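Local coordinates for Ycf54 protein (Thermosynechococcus elongatus, PDB 3HZE) that probably assists the oxygen-dependent cyclase that forms the fifth ring of chlorophyll, as Ycf54 proteins of related organisms do, at residues K12-T15 with P19-E22; P52-Q57 with E94-P99; A66-I69 with F75-W78. One frame throughout, in Å; residues are numbered along the deposited sequence.

From the N terminus, strand 3-10 runs into contact 1, which closes the short turn between helix 13-16 and helix 21-34. The chain then forms strand 40-44 and reaches residues 52-57, where contact 2 opens; this closes only at residues 94-99, tying the start of helix 55-60 to the loop after strand 87-92. Contact 3, which joins strand 65-70 to helix 73-83, is nested inside that long loop. Contact 1 meets contact 3 through leucine and isoleucine methyls (Leu20 CD1 to Ile68 CD1, 3.7 Å), whereas Pro99 of contact 2 packs against Ile69. Contacts 1 and 2 do not touch, their centres lying about 24 Å apart on opposite sides of the chain's centre.

Contact 1: residues K12-T15 with P19-E22; sequences KFLT and PLEE
The turn that passes the chain from helix 13-16 into helix 21-34 is closed by Leu14, which meets Pro19 through its backbone and Leu20 through its side chain. The carbonyl of Leu14 does the backbone work. Its O accepts a CA-H...O contact from Pro19 CA at 3.4 Å, with an angle of 157° at the hydrogen. The ring atom Pro19 CB lies somewhat farther from the same O. A water completes the closure: it donates to Leu14 O at 2.9 Å and accepts from Leu20 N at 2.7 Å. The two backbone atoms, Leu14 O and Leu20 N, are 4.4 Å apart, too far for a direct bond, and the water spans them with an angle of about 102° at its oxygen, close to tetrahedral. One carbonyl thus takes a water hydrogen and a CA-H together.

This turn belongs to the first crossover of a ferredoxin-like beta-alpha-beta-beta-alpha-beta fold, in which strand 3-10 is followed by helix 21-34 and strand 40-44; the short helix 13-16 lies on the way. On the inner side of the water bridge, toward the sheet, the contact becomes apolar. Leu14 and Leu20 share one conformation, CG beside the backbone N and opposite the carbonyl carbon (chi1 -65° in both), and their side chains cross obliquely. Methyl meets methyl, Leu14 CD2 to Leu20 CD1 at 4.0 Å, the former being the bent branch of its leucine and the latter the extended one. Both side chains continue onto Leu83 of helix 73-83 and onto Ile68 of strand 65-70. Within residues 12-15, Thr15 N donates to Lys12 O at 3.2 Å.

Contact 2: residues P52-Q57 with E94-P99; sequences PQFAEQ and EEVPNP
Gln53 and Glu95 have the nearest CA atoms of the two segments, 8.9 Å apart, so side chains have to span the gap. Residues 52-53 form a piece of 3-10 helix, tied by Ala55 N to Pro52 O at 3.0 Å, and Phe54 takes the N-cap position of helix 55-60. Residues 94-99 have no regular structure and follow strand 87-92, an edge strand of the sheet in this chain.

Gln53 reaches across with CG lodged between its backbone N and carbonyl carbon (chi1 49°) and the chain bent at the next bond, which carries the amide to the loop. There Gln53 NE2 lies 3.5 Å from Glu95 O and 4.0 Å from Glu95 CB. Deeper in, Phe54 presents the edge of its ring: Phe54 CE2 is 4.1 Å from Val96 CG2, a methyl lying near the ring plane. Phe48 meets the Phe54 ring edge-to-face and also touches Val96.

Glu95 O is hydrogen-bonded by Gln51 NE2, and Glu95 OE2 by Thr92 N, so the loop residue is held at both its carbonyl and its carboxylate. The chemistry is therefore layered, with amide and carbonyl groups on the exposed side and a buried aromatic-aliphatic layer packing the loop onto the start of helix 55-60.

Contact 3: residues A66-I69 with F75-W78; sequences AAII and FIQW
Ile68 turns its CG2 methyl opposite the backbone N, and Phe75 sets its ring likewise (chi1 175°), which brings the methyl and the ring together between strand and helix. Ile76 contributes by two bends in succession, chi1 -65° and chi2 -58°, that swing CD1 over to the strand. Ile68 CG2 is the shared point: it lies 4.1 Å from Phe75 CE2, approaching the ring obliquely, and 4.2 Å from Ile76 CD1. The side chains of Ile68 and Phe75 cross at about a right angle. Ile76 CD1 also sits 3.5 Å from Ile68 O and reaches the carbonyl carbon of Ile69 at 4.5 Å, so it packs on strand backbone as well as on side chain. The CA atoms of Ile69 and Ile76 are 7.6 Å apart.

Strand 65-70, helix 73-83 and strand 87-92 make the second beta-alpha-beta crossover of the ferredoxin-like fold, with strand 3-10 lying between the two strands. From the strand, Ile68 is directed to the sheet face that carries helices 21-34 and 73-83; its neighbour Ile69 points away from helix 73-83 and meets Phe48. The CG1-CD1 branch of Ile68 leads off to Leu14 and Leu20, and the Ile68 side chain also touches Phe24 of helix 21-34. Arg27 of that helix makes a cation-pi contact with the Phe75 ring.

All four touching residues are buried and their side chains are hydrocarbon, so burial of apolar surface and close fit, rather than polar bonds, hold helix to strand here. The polar strand backbone is served within the sheet, through backbone hydrogen bonds of Ile68 with Ile7 and of Ile69 with Trp41.

Contact 1: residues K12-T15 with P19-E22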
ATOM      1  N   LYS A  12      -4.333  11.635  -4.322  1.00 15.11           N
ATOM      2  CA  LYS A  12      -5.341  12.663  -4.069  1.00 16.77           C
ATOM      3  C   LYS A  12      -6.315  12.163  -2.995  1.00 14.36           C
ATOM      4  O   LYS A  12      -6.584  12.860  -2.013  1.00 14.30           O
ATOM      5  CB  LYS A  12      -6.102  12.981  -5.363  1.00 17.10           C
ATOM      6  CG  LYS A  12      -7.116  14.112  -5.227  1.00 23.49           C
ATOM      7  CD  LYS A  12      -7.950  14.246  -6.500  1.00 26.62           C
ATOM      8  CE  LYS A  12      -9.011  15.333  -6.370  1.00 29.39           C
ATOM      9  NZ  LYS A  12      -8.402  16.687  -6.267  1.00 30.21           N
ATOM     10  N   PHE A  13      -6.832  10.953  -3.173  1.00 12.42           N
ATOM     11  CA  PHE A  13      -7.760  10.388  -2.196  1.00 12.99           C
ATOM     12  C   PHE A  13      -7.091  10.189  -0.832  1.00 12.47           C
ATOM     13  O   PHE A  13      -7.697  10.446   0.208  1.00 13.27           O
ATOM     14  CB  PHE A  13      -8.319   9.055  -2.703  1.00 12.77           C
ATOM     15  CG  PHE A  13      -9.161   8.320  -1.689  1.00 12.98           C
ATOM     16  CD1 PHE A  13      -8.627   7.266  -0.958  1.00 12.55           C
ATOM     17  CD2 PHE A  13     -10.487   8.685  -1.464  1.00 13.89           C
ATOM     18  CE1 PHE A  13      -9.399   6.580  -0.016  1.00 13.58           C
ATOM     19  CE2 PHE A  13     -11.269   8.009  -0.526  1.00 13.81           C
ATOM     20  CZ  PHE A  13     -10.724   6.953   0.198  1.00 11.08           C
ATOM     21  N   LEU A  14      -5.843   9.740  -0.848  1.00 13.35           N
ATOM     22  CA  LEU A  14      -5.083   9.489   0.379  1.00 15.20           C
ATOM     23  C   LEU A  14      -4.509  10.747   1.043  1.00 16.81           C
ATOM     24  O   LEU A  14      -3.757  10.648   2.018  1.00 18.80           O
ATOM     25  CB  LEU A  14      -3.939   8.504   0.092  1.00 14.46           C
ATOM     26  CG  LEU A  14      -4.364   7.090  -0.315  1.00 14.86           C
ATOM     27  CD1 LEU A  14      -3.146   6.262  -0.717  1.00 15.20           C
ATOM     28  CD2 LEU A  14      -5.099   6.437   0.846  1.00 14.77           C
ATOM     29  N   THR A  15      -4.838  11.921   0.514  1.00 16.01           N
ATOM     30  CA  THR A  15      -4.357  13.161   1.105  1.00 16.03           C
ATOM     31  C   THR A  15      -5.517  14.135   1.364  1.00 17.46           C
ATOM     32  O   THR A  15      -5.491  14.884   2.340  1.00 17.59           O
ATOM     33  CB  THR A  15      -3.287  13.860   0.212  1.00 17.82           C
ATOM     34  OG1 THR A  15      -3.826  14.107  -1.091  1.00 17.95           O
ATOM     35  CG2 THR A  15      -2.043  12.982   0.068  1.00 20.34           C
ATOM     36  N   PRO A  19      -6.306  10.547   4.887  1.00 12.15           N
ATOM     37  CA  PRO A  19      -4.872  10.530   5.198  1.00 12.58           C
ATOM     38  C   PRO A  19      -4.584   9.378   6.164  1.00 12.61           C
ATOM     39  O   PRO A  19      -5.316   9.182   7.133  1.00 13.75           O
ATOM     40  CB  PRO A  19      -4.636  11.912   5.818  1.00 11.54           C
ATOM     41  CG  PRO A  19      -5.990  12.242   6.449  1.00 11.71           C
ATOM     42  CD  PRO A  19      -6.936  11.798   5.352  1.00 11.84           C
ATOM     43  N   LEU A  20      -3.528   8.611   5.900  1.00 11.86           N
ATOM     44  CA  LEU A  20      -3.191   7.458   6.741  1.00 11.30           C
ATOM     45  C   LEU A  20      -2.006   7.669   7.684  1.00 10.31           C
ATOM     46  O   LEU A  20      -1.550   6.750   8.359  1.00 10.03           O
ATOM     47  CB  LEU A  20      -2.920   6.247   5.847  1.00 14.62           C
ATOM     48  CG  LEU A  20      -4.135   5.749   5.060  1.00 14.84           C
ATOM     49  CD1 LEU A  20      -3.725   4.605   4.135  1.00 14.74           C
ATOM     50  CD2 LEU A  20      -5.203   5.283   6.037  1.00 15.80           C
ATOM     51  N   GLU A  21      -1.512   8.894   7.693  1.00 13.22           N
ATOM     52  CA  GLU A  21      -0.389   9.324   8.506  1.00 15.10           C
ATOM     53  C   GLU A  21      -0.429   8.792   9.941  1.00 12.82           C
ATOM     54  O   GLU A  21       0.498   8.109  10.397  1.00 10.57           O
ATOM     55  CB  GLU A  21      -0.417  10.841   8.542  1.00 18.47           C
ATOM     56  CG  GLU A  21       0.890  11.523   8.599  1.00 24.06           C
ATOM     57  CD  GLU A  21       0.706  13.022   8.653  1.00 24.48           C
ATOM     58  OE1 GLU A  21       0.030  13.576   7.754  1.00 26.80           O
ATOM     59  OE2 GLU A  21       1.227  13.632   9.604  1.00 25.82           O
ATOM     60  N   GLU A  22      -1.502   9.133  10.646  1.00 12.19           N
ATOM     61  CA  GLU A  22      -1.675   8.733  12.035  1.00 12.55           C
ATOM     62  C   GLU A  22      -1.929   7.234  12.172  1.00 11.87           C
ATOM     63  O   GLU A  22      -1.517   6.628  13.151  1.00 13.36           O
ATOM     64  CB  GLU A  22      -2.807   9.558  12.680  1.00 14.33           C
ATOM     65  CG  GLU A  22      -3.126   9.156  14.122  1.00 18.77           C
ATOM     66  CD  GLU A  22      -3.439  10.341  15.041  1.00 23.43           C
ATOM     67  OE1 GLU A  22      -3.806  10.108  16.219  1.00 22.95           O
ATOM     68  OE2 GLU A  22      -3.307  11.504  14.598  1.00 26.85           O
TER
HETATM   69  O   HOH W   1      -2.147   8.787   3.535  1.00 24.59           O

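Contact 2: residues P52-Q57 with E94-P99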
ATOM      1  N   PRO A  52       2.570  -6.237 -16.154  1.00 28.06           N
ATOM      2  CA  PRO A  52       1.409  -6.707 -16.913  1.00 28.79           C
ATOM      3  C   PRO A  52       0.239  -7.246 -16.096  1.00 28.39           C
ATOM      4  O   PRO A  52      -0.913  -6.918 -16.371  1.00 30.25           O
ATOM      5  CB  PRO A  52       2.011  -7.768 -17.832  1.00 29.94           C
ATOM      6  CG  PRO A  52       3.379  -7.221 -18.104  1.00 28.36           C
ATOM      7  CD  PRO A  52       3.816  -6.786 -16.721  1.00 28.84           C
ATOM      8  N   GLN A  53       0.524  -8.063 -15.090  1.00 28.28           N
ATOM      9  CA  GLN A  53      -0.538  -8.645 -14.272  1.00 28.71           C
ATOM     10  C   GLN A  53      -1.391  -7.635 -13.502  1.00 27.07           C
ATOM     11  O   GLN A  53      -2.422  -7.993 -12.929  1.00 26.25           O
ATOM     12  CB  GLN A  53       0.050  -9.680 -13.300  1.00 31.17           C
ATOM     13  CG  GLN A  53       1.261  -9.207 -12.502  1.00 34.98           C
ATOM     14  CD  GLN A  53       2.596  -9.639 -13.108  1.00 36.03           C
ATOM     15  OE1 GLN A  53       2.916  -9.310 -14.252  1.00 34.20           O
ATOM     16  NE2 GLN A  53       3.382 -10.379 -12.329  1.00 37.20           N
ATOM     17  N   PHE A  54      -0.980  -6.372 -13.503  1.00 26.22           N
ATOM     18  CA  PHE A  54      -1.724  -5.342 -12.783  1.00 25.04           C
ATOM     19  C   PHE A  54      -2.310  -4.295 -13.727  1.00 26.05           C
ATOM     20  O   PHE A  54      -2.744  -3.233 -13.290  1.00 26.15           O
ATOM     21  CB  PHE A  54      -0.799  -4.675 -11.763  1.00 23.84           C
ATOM     22  CG  PHE A  54      -0.189  -5.643 -10.784  1.00 21.28           C
ATOM     23  CD1 PHE A  54      -0.955  -6.203  -9.769  1.00 22.36           C
ATOM     24  CD2 PHE A  54       1.142  -6.025 -10.901  1.00 22.49           C
ATOM     25  CE1 PHE A  54      -0.404  -7.134  -8.882  1.00 23.08           C
ATOM     26  CE2 PHE A  54       1.706  -6.954 -10.019  1.00 20.84           C
ATOM     27  CZ  PHE A  54       0.930  -7.509  -9.009  1.00 21.58           C
ATOM     28  N   ALA A  55      -2.331  -4.613 -15.018  1.00 26.45           N
ATOM     29  CA  ALA A  55      -2.842  -3.704 -16.042  1.00 25.24           C
ATOM     30  C   ALA A  55      -4.243  -3.150 -15.788  1.00 24.43           C
ATOM     31  O   ALA A  55      -4.515  -1.979 -16.062  1.00 23.37           O
ATOM     32  CB  ALA A  55      -2.801  -4.394 -17.406  1.00 25.77           C
ATOM     33  N   GLU A  56      -5.133  -3.988 -15.275  1.00 25.00           N
ATOM     34  CA  GLU A  56      -6.503  -3.565 -15.024  1.00 27.87           C
ATOM     35  C   GLU A  56      -6.582  -2.538 -13.896  1.00 26.22           C
ATOM     36  O   GLU A  56      -7.242  -1.505 -14.027  1.00 24.83           O
ATOM     37  CB  GLU A  56      -7.366  -4.788 -14.694  1.00 31.44           C
ATOM     38  CG  GLU A  56      -8.829  -4.648 -15.084  1.00 38.94           C
ATOM     39  CD  GLU A  56      -9.537  -3.547 -14.324  1.00 43.34           C
ATOM     40  OE1 GLU A  56      -9.597  -3.635 -13.079  1.00 46.09           O
ATOM     41  OE2 GLU A  56     -10.031  -2.597 -14.970  1.00 46.17           O
ATOM     42  N   GLN A  57      -5.899  -2.813 -12.790  1.00 25.71           N
ATOM     43  CA  GLN A  57      -5.918  -1.894 -11.660  1.00 25.86           C
ATOM     44  C   GLN A  57      -5.216  -0.586 -11.993  1.00 23.92           C
ATOM     45  O   GLN A  57      -5.613   0.474 -11.513  1.00 25.51           O
ATOM     46  CB  GLN A  57      -5.279  -2.543 -10.433  1.00 27.50           C
ATOM     47  CG  GLN A  57      -6.018  -3.791  -9.966  1.00 28.36           C
ATOM     48  CD  GLN A  57      -5.749  -4.116  -8.514  1.00 30.24           C
ATOM     49  OE1 GLN A  57      -4.609  -4.062  -8.055  1.00 31.14           O
ATOM     50  NE2 GLN A  57      -6.798  -4.476  -7.784  1.00 30.92           N
ATOM     51  N   GLU A  94       7.695 -14.125  -6.010  1.00 27.27           N
ATOM     52  CA  GLU A  94       8.085 -14.659  -7.308  1.00 29.50           C
ATOM     53  C   GLU A  94       7.445 -13.882  -8.450  1.00 29.20           C
ATOM     54  O   GLU A  94       7.903 -13.958  -9.590  1.00 30.44           O
ATOM     55  CB  GLU A  94       7.737 -16.152  -7.431  1.00 32.52           C
ATOM     56  CG  GLU A  94       6.816 -16.725  -6.362  1.00 36.10           C
ATOM     57  CD  GLU A  94       7.454 -16.785  -4.983  1.00 38.55           C
ATOM     58  OE1 GLU A  94       8.635 -17.185  -4.876  1.00 39.09           O
ATOM     59  OE2 GLU A  94       6.765 -16.443  -4.000  1.00 38.44           O
ATOM     60  N   GLU A  95       6.391 -13.125  -8.145  1.00 27.24           N
ATOM     61  CA  GLU A  95       5.707 -12.328  -9.164  1.00 25.57           C
ATOM     62  C   GLU A  95       6.280 -10.911  -9.281  1.00 23.41           C
ATOM     63  O   GLU A  95       6.231 -10.303 -10.347  1.00 23.49           O
ATOM     64  CB  GLU A  95       4.203 -12.254  -8.865  1.00 27.35           C
ATOM     65  CG  GLU A  95       3.436 -13.532  -9.184  1.00 30.67           C
ATOM     66  CD  GLU A  95       1.990 -13.495  -8.711  1.00 32.62           C
ATOM     67  OE1 GLU A  95       1.186 -14.328  -9.183  1.00 34.44           O
ATOM     68  OE2 GLU A  95       1.654 -12.645  -7.858  1.00 32.93           O
ATOM     69  N   VAL A  96       6.826 -10.397  -8.183  1.00 21.69           N
ATOM     70  CA  VAL A  96       7.399  -9.053  -8.153  1.00 20.58           C
ATOM     71  C   VAL A  96       8.744  -9.120  -7.432  1.00 21.56           C
ATOM     72  O   VAL A  96       8.790  -9.359  -6.228  1.00 21.63           O
ATOM     73  CB  VAL A  96       6.462  -8.078  -7.394  1.00 19.34           C
ATOM     74  CG1 VAL A  96       7.016  -6.659  -7.444  1.00 15.76           C
ATOM     75  CG2 VAL A  96       5.067  -8.127  -7.996  1.00 15.58           C
ATOM     76  N   PRO A  97       9.855  -8.894  -8.158  1.00 21.55           N
ATOM     77  CA  PRO A  97      11.223  -8.932  -7.620  1.00 21.65           C
ATOM     78  C   PRO A  97      11.523  -8.025  -6.426  1.00 21.45           C
ATOM     79  O   PRO A  97      12.174  -8.444  -5.462  1.00 23.11           O
ATOM     80  CB  PRO A  97      12.080  -8.593  -8.836  1.00 21.34           C
ATOM     81  CG  PRO A  97      11.196  -7.692  -9.621  1.00 23.07           C
ATOM     82  CD  PRO A  97       9.861  -8.392  -9.542  1.00 22.59           C
ATOM     83  N   ASN A  98      11.070  -6.780  -6.501  1.00 18.97           N
ATOM     84  CA  ASN A  98      11.268  -5.819  -5.419  1.00 17.80           C
ATOM     85  C   ASN A  98       9.871  -5.335  -5.039  1.00 15.11           C
ATOM     86  O   ASN A  98       9.405  -4.304  -5.519  1.00 14.70           O
ATOM     87  CB  ASN A  98      12.146  -4.648  -5.890  1.00 14.82           C
ATOM     88  CG  ASN A  98      13.553  -5.088  -6.268  1.00 17.49           C
ATOM     89  OD1 ASN A  98      13.867  -5.277  -7.447  1.00 17.93           O
ATOM     90  ND2 ASN A  98      14.406  -5.264  -5.264  1.00 13.87           N
ATOM     91  N   PRO A  99       9.180  -6.097  -4.177  1.00 16.02           N
ATOM     92  CA  PRO A  99       7.823  -5.805  -3.705  1.00 14.77           C
ATOM     93  C   PRO A  99       7.533  -4.366  -3.278  1.00 15.25           C
ATOM     94  O   PRO A  99       6.492  -3.817  -3.631  1.00 15.26           O
ATOM     95  CB  PRO A  99       7.640  -6.794  -2.555  1.00 15.42           C
ATOM     96  CG  PRO A  99       8.436  -7.979  -3.018  1.00 17.96           C
ATOM     97  CD  PRO A  99       9.703  -7.316  -3.529  1.00 16.31           C
TER

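Contact 3: residues A66-I69 with F75-W78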
ATOM      1  N   ALA A  66      -0.690   5.527  -4.912  1.00 13.01           N
ATOM      2  CA  ALA A  66       0.160   5.026  -3.852  1.00 11.69           C
ATOM      3  C   ALA A  66      -0.455   3.740  -3.327  1.00 11.40           C
ATOM      4  O   ALA A  66      -1.672   3.560  -3.365  1.00 11.64           O
ATOM      5  CB  ALA A  66       0.272   6.046  -2.728  1.00 11.01           C
ATOM      6  N   ALA A  67       0.390   2.844  -2.840  1.00  8.50           N
ATOM      7  CA  ALA A  67      -0.095   1.598  -2.296  1.00 10.16           C
ATOM      8  C   ALA A  67       0.334   1.461  -0.850  1.00  8.71           C
ATOM      9  O   ALA A  67       1.346   2.021  -0.439  1.00  9.08           O
ATOM     10  CB  ALA A  67       0.458   0.423  -3.100  1.00 11.11           C
ATOM     11  N   ILE A  68      -0.468   0.749  -0.070  1.00  9.30           N
ATOM     12  CA  ILE A  68      -0.088   0.453   1.304  1.00  9.28           C
ATOM     13  C   ILE A  68       0.053  -1.057   1.194  1.00  9.24           C
ATOM     14  O   ILE A  68      -0.907  -1.747   0.861  1.00  9.48           O
ATOM     15  CB  ILE A  68      -1.173   0.814   2.330  1.00  9.48           C
ATOM     16  CG1 ILE A  68      -1.202   2.329   2.553  1.00 12.28           C
ATOM     17  CG2 ILE A  68      -0.863   0.140   3.667  1.00 11.01           C
ATOM     18  CD1 ILE A  68      -1.730   3.135   1.397  1.00 15.97           C
ATOM     19  N   ILE A  69       1.261  -1.558   1.426  1.00  9.88           N
ATOM     20  CA  ILE A  69       1.533  -2.980   1.306  1.00 10.88           C
ATOM     21  C   ILE A  69       1.869  -3.596   2.657  1.00 10.92           C
ATOM     22  O   ILE A  69       2.522  -2.960   3.488  1.00 11.11           O
ATOM     23  CB  ILE A  69       2.700  -3.201   0.319  1.00 13.71           C
ATOM     24  CG1 ILE A  69       2.382  -2.494  -1.003  1.00 13.56           C
ATOM     25  CG2 ILE A  69       2.923  -4.693   0.078  1.00 14.93           C
ATOM     26  CD1 ILE A  69       3.526  -2.504  -2.001  1.00 17.52           C
ATOM     27  N   PHE A  75      -4.771  -6.568   8.152  1.00 12.89           N
ATOM     28  CA  PHE A  75      -4.554  -5.129   8.219  1.00 11.42           C
ATOM     29  C   PHE A  75      -5.036  -4.491   6.921  1.00 12.20           C
ATOM     30  O   PHE A  75      -5.656  -3.428   6.930  1.00 12.06           O
ATOM     31  CB  PHE A  75      -3.071  -4.825   8.427  1.00 11.69           C
ATOM     32  CG  PHE A  75      -2.742  -3.366   8.377  1.00 10.86           C
ATOM     33  CD1 PHE A  75      -3.374  -2.463   9.231  1.00 10.10           C
ATOM     34  CD2 PHE A  75      -1.814  -2.887   7.465  1.00 12.67           C
ATOM     35  CE1 PHE A  75      -3.080  -1.095   9.171  1.00  8.87           C
ATOM     36  CE2 PHE A  75      -1.512  -1.518   7.397  1.00 11.48           C
ATOM     37  CZ  PHE A  75      -2.147  -0.626   8.252  1.00 10.83           C
ATOM     38  N   ILE A  76      -4.743  -5.151   5.803  1.00 11.48           N
ATOM     39  CA  ILE A  76      -5.148  -4.651   4.498  1.00 12.01           C
ATOM     40  C   ILE A  76      -6.664  -4.721   4.364  1.00 11.52           C
ATOM     41  O   ILE A  76      -7.290  -3.799   3.840  1.00 12.54           O
ATOM     42  CB  ILE A  76      -4.466  -5.461   3.367  1.00 12.32           C
ATOM     43  CG1 ILE A  76      -2.954  -5.228   3.425  1.00 12.98           C
ATOM     44  CG2 ILE A  76      -5.015  -5.065   2.014  1.00 10.93           C
ATOM     45  CD1 ILE A  76      -2.541  -3.744   3.288  1.00 10.80           C
ATOM     46  N   GLN A  77      -7.261  -5.812   4.838  1.00 11.79           N
ATOM     47  CA  GLN A  77      -8.713  -5.945   4.769  1.00 12.95           C
ATOM     48  C   GLN A  77      -9.345  -4.859   5.640  1.00 11.87           C
ATOM     49  O   GLN A  77     -10.397  -4.321   5.311  1.00 12.87           O
ATOM     50  CB  GLN A  77      -9.164  -7.328   5.260  1.00 15.53           C
ATOM     51  CG  GLN A  77      -8.607  -8.492   4.452  1.00 18.71           C
ATOM     52  CD  GLN A  77      -9.001  -9.844   5.030  1.00 22.01           C
ATOM     53  OE1 GLN A  77      -8.911 -10.064   6.241  1.00 21.50           O
ATOM     54  NE2 GLN A  77      -9.426 -10.760   4.164  1.00 22.27           N
ATOM     55  N   TRP A  78      -8.700  -4.542   6.757  1.00 11.89           N
ATOM     56  CA  TRP A  78      -9.210  -3.508   7.644  1.00 11.56           C
ATOM     57  C   TRP A  78      -9.188  -2.150   6.926  1.00 11.24           C
ATOM     58  O   TRP A  78     -10.150  -1.378   7.002  1.00 10.39           O
ATOM     59  CB  TRP A  78      -8.368  -3.450   8.917  1.00 12.32           C
ATOM     60  CG  TRP A  78      -8.732  -2.324   9.821  1.00 11.27           C
ATOM     61  CD1 TRP A  78      -9.762  -2.280  10.714  1.00 13.16           C
ATOM     62  CD2 TRP A  78      -8.071  -1.056   9.903  1.00 12.17           C
ATOM     63  NE1 TRP A  78      -9.785  -1.061  11.350  1.00 13.43           N
ATOM     64  CE2 TRP A  78      -8.756  -0.292  10.871  1.00 11.97           C
ATOM     65  CE3 TRP A  78      -6.961  -0.493   9.250  1.00  8.90           C
ATOM     66  CZ2 TRP A  78      -8.370   1.010  11.207  1.00 13.90           C
ATOM     67  CZ3 TRP A  78      -6.576   0.799   9.585  1.00 11.21           C
ATOM     68  CH2 TRP A  78      -7.279   1.538  10.556  1.00 10.87           C
TER